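Local coordinates for NAD(P)H dehydrogenase (quinone) (Deinococcus radiodurans, PDB 1YDG), which binds FMN, one per subunit of a homotetramer, and catalyses the reduction of quinones to quinols by NADH or NADPH, at residues Y21-E26 with S119-A124; Y167-T172 with R187-R192. All coordinates share one frame; numbering follows the deposited sequence.

Contact 1 of 2, residues Y21-E26 with S119-A124; sequences YAMAQE and SAMTSA
The carbonyl O of Thr122 has the methyl of Met23 against it, with CE 3.4 Å from Thr122 O and the sulfur, SD, at 3.8 Å. The same oxygen accepts a backbone hydrogen bond from Val171 N of the neighbouring parallel strand; the thioether, with no N-H or O-H to offer, adds van der Waals contact alone. Met23 leaves the helix with CG anti to its carbonyl carbon (chi1 -66°), and a bend at chi3 of 70° turns CE onto the strand, where it also rests 3.9 Å from Met121 CB. The two methionines slide past one another in opposite directions. Met121, itself bent at its sulfur, carries its CE toward the helix backbone, 4.2 Å from Met23 O. Long, flexible, unbranched chains suit this place, because the segment axes stand 9.7 Å apart; Ile186 of helix 180-204 touches both residues and extends the apolar layer. Thr122 points its side chain to the other face of the sheet, where OG1 hydrogen bonds Ser86 O and the residue packs on helix 131-144. Ser123 turns back to the helix side and, like Thr19 beside it, belongs to the FMN site. Helix and strand run at 150°, nearly antiparallel, as expected of the three-layer flavodoxin-like fold, in which the helix following the FMN-binding loop packs against the central, largely parallel sheet.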
loop_
_atom_site.group_PDB
_atom_site.type_symbol
_atom_site.label_atom_id
_atom_site.label_comp_id
_atom_site.label_asym_id
_atom_site.label_seq_id
_atom_site.Cartn_x
_atom_site.Cartn_y
_atom_site.Cartn_z
ATOM N N TYR B 21 -4.752 -11.728 21.391
ATOM C CA TYR B 21 -4.556 -12.949 22.145
ATOM C C TYR B 21 -5.727 -13.917 21.885
ATOM O O TYR B 21 -5.508 -15.103 21.648
ATOM C CB TYR B 21 -4.392 -12.632 23.639
ATOM C CG TYR B 21 -4.128 -13.816 24.555
ATOM C CD1 TYR B 21 -3.280 -14.853 24.173
ATOM C CD2 TYR B 21 -4.692 -13.872 25.834
ATOM C CE1 TYR B 21 -3.030 -15.937 25.023
ATOM C CE2 TYR B 21 -4.442 -14.940 26.687
ATOM C CZ TYR B 21 -3.608 -15.974 26.276
ATOM O OH TYR B 21 -3.338 -17.044 27.114
ATOM N N ALA B 22 -6.960 -13.422 21.912
ATOM C CA ALA B 22 -8.120 -14.294 21.620
ATOM C C ALA B 22 -8.018 -14.841 20.187
ATOM O O ALA B 22 -8.253 -16.022 19.940
ATOM C CB ALA B 22 -9.422 -13.534 21.800
ATOM N N MET B 23 -7.636 -13.972 19.256
ATOM C CA MET B 23 -7.491 -14.381 17.864
ATOM C C MET B 23 -6.398 -15.417 17.713
ATOM O O MET B 23 -6.569 -16.380 17.001
ATOM C CB MET B 23 -7.161 -13.173 16.973
ATOM C CG MET B 23 -8.267 -12.142 16.878
ATOM S SD MET B 23 -7.742 -10.676 15.987
ATOM C CE MET B 23 -7.631 -11.331 14.354
ATOM N N ALA B 24 -5.265 -15.193 18.379
ATOM C CA ALA B 24 -4.120 -16.075 18.261
ATOM C C ALA B 24 -4.405 -17.434 18.871
ATOM O O ALA B 24 -3.997 -18.459 18.317
ATOM C CB ALA B 24 -2.899 -15.444 18.882
ATOM N N GLN B 25 -5.138 -17.452 19.985
ATOM C CA GLN B 25 -5.578 -18.724 20.569
ATOM C C GLN B 25 -6.472 -19.491 19.604
ATOM O O GLN B 25 -6.319 -20.701 19.455
ATOM C CB GLN B 25 -6.299 -18.512 21.900
ATOM C CG GLN B 25 -5.445 -17.921 23.009
ATOM C CD GLN B 25 -6.233 -17.750 24.302
ATOM O OE1 GLN B 25 -6.447 -18.715 25.026
ATOM N NE2 GLN B 25 -6.694 -16.533 24.574
ATOM N N GLU B 26 -7.385 -18.795 18.932
ATOM C CA GLU B 26 -8.253 -19.436 17.924
ATOM C C GLU B 26 -7.424 -20.005 16.772
ATOM O O GLU B 26 -7.638 -21.149 16.326
ATOM C CB GLU B 26 -9.309 -18.431 17.419
ATOM C CG GLU B 26 -10.409 -19.045 16.570
ATOM C CD GLU B 26 -11.361 -19.952 17.362
ATOM O OE1 GLU B 26 -11.662 -19.664 18.534
ATOM O OE2 GLU B 26 -11.816 -20.958 16.801
ATOM N N SER B 119 1.025 -15.748 6.502
ATOM C CA SER B 119 -0.216 -14.971 6.418
ATOM C C SER B 119 -0.326 -14.107 7.669
ATOM O O SER B 119 0.479 -14.237 8.599
ATOM C CB SER B 119 -1.432 -15.882 6.267
ATOM O OG SER B 119 -1.856 -16.391 7.507
ATOM N N ALA B 120 -1.284 -13.191 7.674
ATOM C CA ALA B 120 -1.354 -12.204 8.730
ATOM C C ALA B 120 -2.785 -11.912 9.160
ATOM O O ALA B 120 -3.734 -12.189 8.437
ATOM C CB ALA B 120 -0.650 -10.921 8.280
ATOM N N MET B 121 -2.917 -11.355 10.358
ATOM C CA MET B 121 -4.207 -11.035 10.972
ATOM C C MET B 121 -4.053 -9.734 11.712
ATOM O O MET B 121 -2.937 -9.340 12.089
ATOM C CB MET B 121 -4.651 -12.099 11.982
ATOM C CG MET B 121 -4.797 -13.498 11.437
ATOM S SD MET B 121 -5.421 -14.697 12.653
ATOM C CE MET B 121 -4.315 -14.473 14.015
ATOM N N THR B 122 -5.170 -9.054 11.913
ATOM C CA THR B 122 -5.147 -7.775 12.594
ATOM C C THR B 122 -6.466 -7.417 13.292
ATOM O O THR B 122 -7.458 -8.155 13.224
ATOM C CB THR B 122 -4.741 -6.663 11.589
ATOM O OG1 THR B 122 -4.388 -5.463 12.288
ATOM C CG2 THR B 122 -5.868 -6.401 10.578
ATOM N N SER B 123 -6.453 -6.266 13.954
ATOM C CA SER B 123 -7.672 -5.652 14.495
ATOM C C SER B 123 -7.573 -4.139 14.625
ATOM O O SER B 123 -6.480 -3.577 14.680
ATOM C CB SER B 123 -7.985 -6.218 15.872
ATOM O OG SER B 123 -6.916 -5.956 16.743
ATOM N N ALA B 124 -8.740 -3.490 14.685
ATOM C CA ALA B 124 -8.842 -2.074 15.024
ATOM C C ALA B 124 -10.144 -1.816 15.767
ATOM O O ALA B 124 -11.024 -2.683 15.796
ATOM C CB ALA B 124 -8.799 -1.226 13.774
#

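Contact 2 of 2, residues Y167-T172 with R187-R192; sequences YGASVT and RHQVRR
Gln189 reaches from the C-terminal helix 180-204 to Ala169, at the approach to an edge strand of the flavodoxin-like sheet, and presents its amide oxygen to the backbone. The side chain is held straight, with CG anti to the backbone N (chi1 -177°) and the rest extended, which spans the gap between helix and loop. Gln189 OE1 accepts the N-H of Ala169, with 2.9 Å between OE1 and Ala169 N; the bond bends little at hydrogen (159°), and the donor lies in the plane of the amide carbonyl. The other end of the amide, NE2, donates to Ser119 OG, 2.8 Å away, and to Ala120 O on strand 117-124. A donor on one side and an acceptor on the other fix which way round the amide sits, and make glutamine apt for a buried position where a loop N-H must be met on one side and a strand carbonyl and a serine hydroxyl on the other. The methyl of Ala169 points toward the helix, its CB 3.7 Å from Gln189 OE1, and also touches Met121. The Tyr167 side chain starts out away from the helix and serves the tetramer: its OH hydrogen bonds FMN-binding His144 of a second subunit and Thr133 of a third, and its ring plane stands nearly perpendicular to that of the histidine. Gly168 takes up a positive phi of 154° with an extended psi, where a CB would run into the carbonyl O of Tyr167. Its CA lies 3.5 Å from Gln189 OE1, beside the acceptor.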
loop_
_atom_site.group_PDB
_atom_site.type_symbol
_atom_site.label_atom_id
_atom_site.label_comp_id
_atom_site.label_asym_id
_atom_site.label_seq_id
_atom_site.Cartn_x
_atom_site.Cartn_y
_atom_site.Cartn_z
ATOM N N TYR B 167 -7.385 -10.426 2.703
ATOM C CA TYR B 167 -5.957 -10.261 3.023
ATOM C C TYR B 167 -5.608 -11.005 4.291
ATOM O O TYR B 167 -4.462 -11.359 4.501
ATOM C CB TYR B 167 -5.571 -8.778 3.173
ATOM C CG TYR B 167 -5.954 -7.885 2.008
ATOM C CD1 TYR B 167 -6.422 -6.592 2.230
ATOM C CD2 TYR B 167 -5.855 -8.320 0.686
ATOM C CE1 TYR B 167 -6.794 -5.765 1.173
ATOM C CE2 TYR B 167 -6.219 -7.471 -0.396
ATOM C CZ TYR B 167 -6.684 -6.212 -0.134
ATOM O OH TYR B 167 -7.040 -5.365 -1.159
ATOM N N GLY B 168 -6.610 -11.242 5.129
ATOM C CA GLY B 168 -6.410 -11.878 6.413
ATOM C C GLY B 168 -7.495 -11.484 7.395
ATOM O O GLY B 168 -8.137 -10.453 7.252
ATOM N N ALA B 169 -7.684 -12.315 8.405
ATOM C CA ALA B 169 -8.698 -12.071 9.435
ATOM C C ALA B 169 -8.473 -10.706 10.056
ATOM O O ALA B 169 -7.339 -10.328 10.351
ATOM C CB ALA B 169 -8.652 -13.161 10.513
ATOM N N SER B 170 -9.548 -9.944 10.201
ATOM C CA SER B 170 -9.473 -8.661 10.874
ATOM C C SER B 170 -10.755 -8.397 11.629
ATOM O O SER B 170 -11.857 -8.482 11.074
ATOM C CB SER B 170 -9.126 -7.510 9.917
ATOM O OG SER B 170 -10.141 -7.261 8.981
ATOM N N VAL B 171 -10.567 -8.094 12.905
ATOM C CA VAL B 171 -11.609 -8.014 13.893
ATOM C C VAL B 171 -11.756 -6.560 14.333
ATOM O O VAL B 171 -10.762 -5.840 14.439
ATOM C CB VAL B 171 -11.214 -8.880 15.097
ATOM C CG1 VAL B 171 -12.112 -8.628 16.293
ATOM C CG2 VAL B 171 -11.224 -10.350 14.708
ATOM N N THR B 172 -12.992 -6.134 14.584
ATOM C CA THR B 172 -13.250 -4.818 15.173
ATOM C C THR B 172 -13.234 -4.965 16.699
ATOM O O THR B 172 -14.092 -5.639 17.288
ATOM C CB THR B 172 -14.559 -4.207 14.662
ATOM O OG1 THR B 172 -14.508 -4.120 13.234
ATOM C CG2 THR B 172 -14.758 -2.798 15.210
ATOM N N ARG B 187 -10.011 -19.666 11.682
ATOM C CA ARG B 187 -9.849 -21.123 11.544
ATOM C C ARG B 187 -9.532 -21.551 10.116
ATOM O O ARG B 187 -8.652 -22.388 9.875
ATOM C CB ARG B 187 -11.110 -21.867 12.018
ATOM C CG ARG B 187 -11.396 -21.791 13.521
ATOM C CD ARG B 187 -12.400 -22.881 14.010
ATOM N NE ARG B 187 -13.778 -22.728 13.502
ATOM C CZ ARG B 187 -14.742 -21.985 14.064
ATOM N NH1 ARG B 187 -14.518 -21.268 15.160
ATOM N NH2 ARG B 187 -15.950 -21.944 13.515
ATOM N N HIS B 188 -10.272 -20.999 9.167
ATOM C CA HIS B 188 -10.108 -21.346 7.762
ATOM C C HIS B 188 -8.761 -20.879 7.230
ATOM O O HIS B 188 -8.048 -21.639 6.548
ATOM C CB HIS B 188 -11.246 -20.754 6.919
ATOM C CG HIS B 188 -11.006 -20.848 5.442
ATOM N ND1 HIS B 188 -11.089 -22.040 4.749
ATOM C CD2 HIS B 188 -10.634 -19.910 4.535
ATOM C CE1 HIS B 188 -10.797 -21.827 3.475
ATOM N NE2 HIS B 188 -10.524 -20.541 3.319
ATOM N N GLN B 189 -8.424 -19.634 7.545
ATOM C CA GLN B 189 -7.125 -19.051 7.166
ATOM C C GLN B 189 -5.957 -19.945 7.565
ATOM O O GLN B 189 -5.074 -20.208 6.753
ATOM C CB GLN B 189 -6.941 -17.676 7.780
ATOM C CG GLN B 189 -5.633 -16.987 7.372
ATOM C CD GLN B 189 -5.504 -15.597 7.918
ATOM O OE1 GLN B 189 -6.501 -14.894 8.096
ATOM N NE2 GLN B 189 -4.257 -15.168 8.182
ATOM N N VAL B 190 -5.981 -20.413 8.808
ATOM C CA VAL B 190 -4.906 -21.226 9.367
ATOM C C VAL B 190 -4.958 -22.645 8.808
ATOM O O VAL B 190 -3.938 -23.181 8.405
ATOM C CB VAL B 190 -4.965 -21.250 10.911
ATOM C CG1 VAL B 190 -3.876 -22.179 11.502
ATOM C CG2 VAL B 190 -4.804 -19.829 11.487
ATOM N N ARG B 191 -6.152 -23.243 8.763
ATOM C CA ARG B 191 -6.314 -24.595 8.241
ATOM C C ARG B 191 -5.798 -24.641 6.792
ATOM O O ARG B 191 -5.056 -25.531 6.393
ATOM C CB ARG B 191 -7.791 -25.024 8.359
ATOM C CG ARG B 191 -8.187 -26.311 7.647
ATOM C CD ARG B 191 -9.658 -26.680 7.927
ATOM N NE ARG B 191 -10.575 -25.738 7.264
ATOM C CZ ARG B 191 -11.442 -24.906 7.867
ATOM N NH1 ARG B 191 -11.586 -24.873 9.195
ATOM N NH2 ARG B 191 -12.195 -24.100 7.116
ATOM N N ARG B 192 -6.176 -23.639 6.025
ATOM C CA ARG B 192 -5.768 -23.542 4.642
ATOM C C ARG B 192 -4.261 -23.398 4.504
ATOM O O ARG B 192 -3.648 -24.063 3.677
ATOM C CB ARG B 192 -6.475 -22.351 4.025
ATOM C CG ARG B 192 -5.954 -21.953 2.692
ATOM C CD ARG B 192 -6.787 -20.781 2.154
ATOM N NE ARG B 192 -6.066 -20.147 1.066
ATOM C CZ ARG B 192 -5.988 -20.643 -0.156
ATOM N NH1 ARG B 192 -6.606 -21.782 -0.457
ATOM N NH2 ARG B 192 -5.288 -20.003 -1.077
#

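Contacts 1 and 2, with centres about 8 Å apart, share strand 117-124: helix 19-33 packs on it in contact 1, while the 167-172 segment of contact 2 lies alongside it. Thr122 N meets Ala169 O at 3.0 Å, a probable hydrogen bond. Contact 2 also reaches, through Gln189, the N-terminal end of segment 119-124, away from the FMN-binding residues. Helices 19-33 and 180-204 are tied by a salt bridge between Glu26 OE2 and Arg187 NH1. Contact 1 runs into the FMN site through Ser123 and Ala124, and Ser123 OG weakly hydrogen bonds a sulfate ion, probably from the crystallisation liquor. Contact 2 is set back, the side chain of Ala169 about 9 Å from that of Ser123.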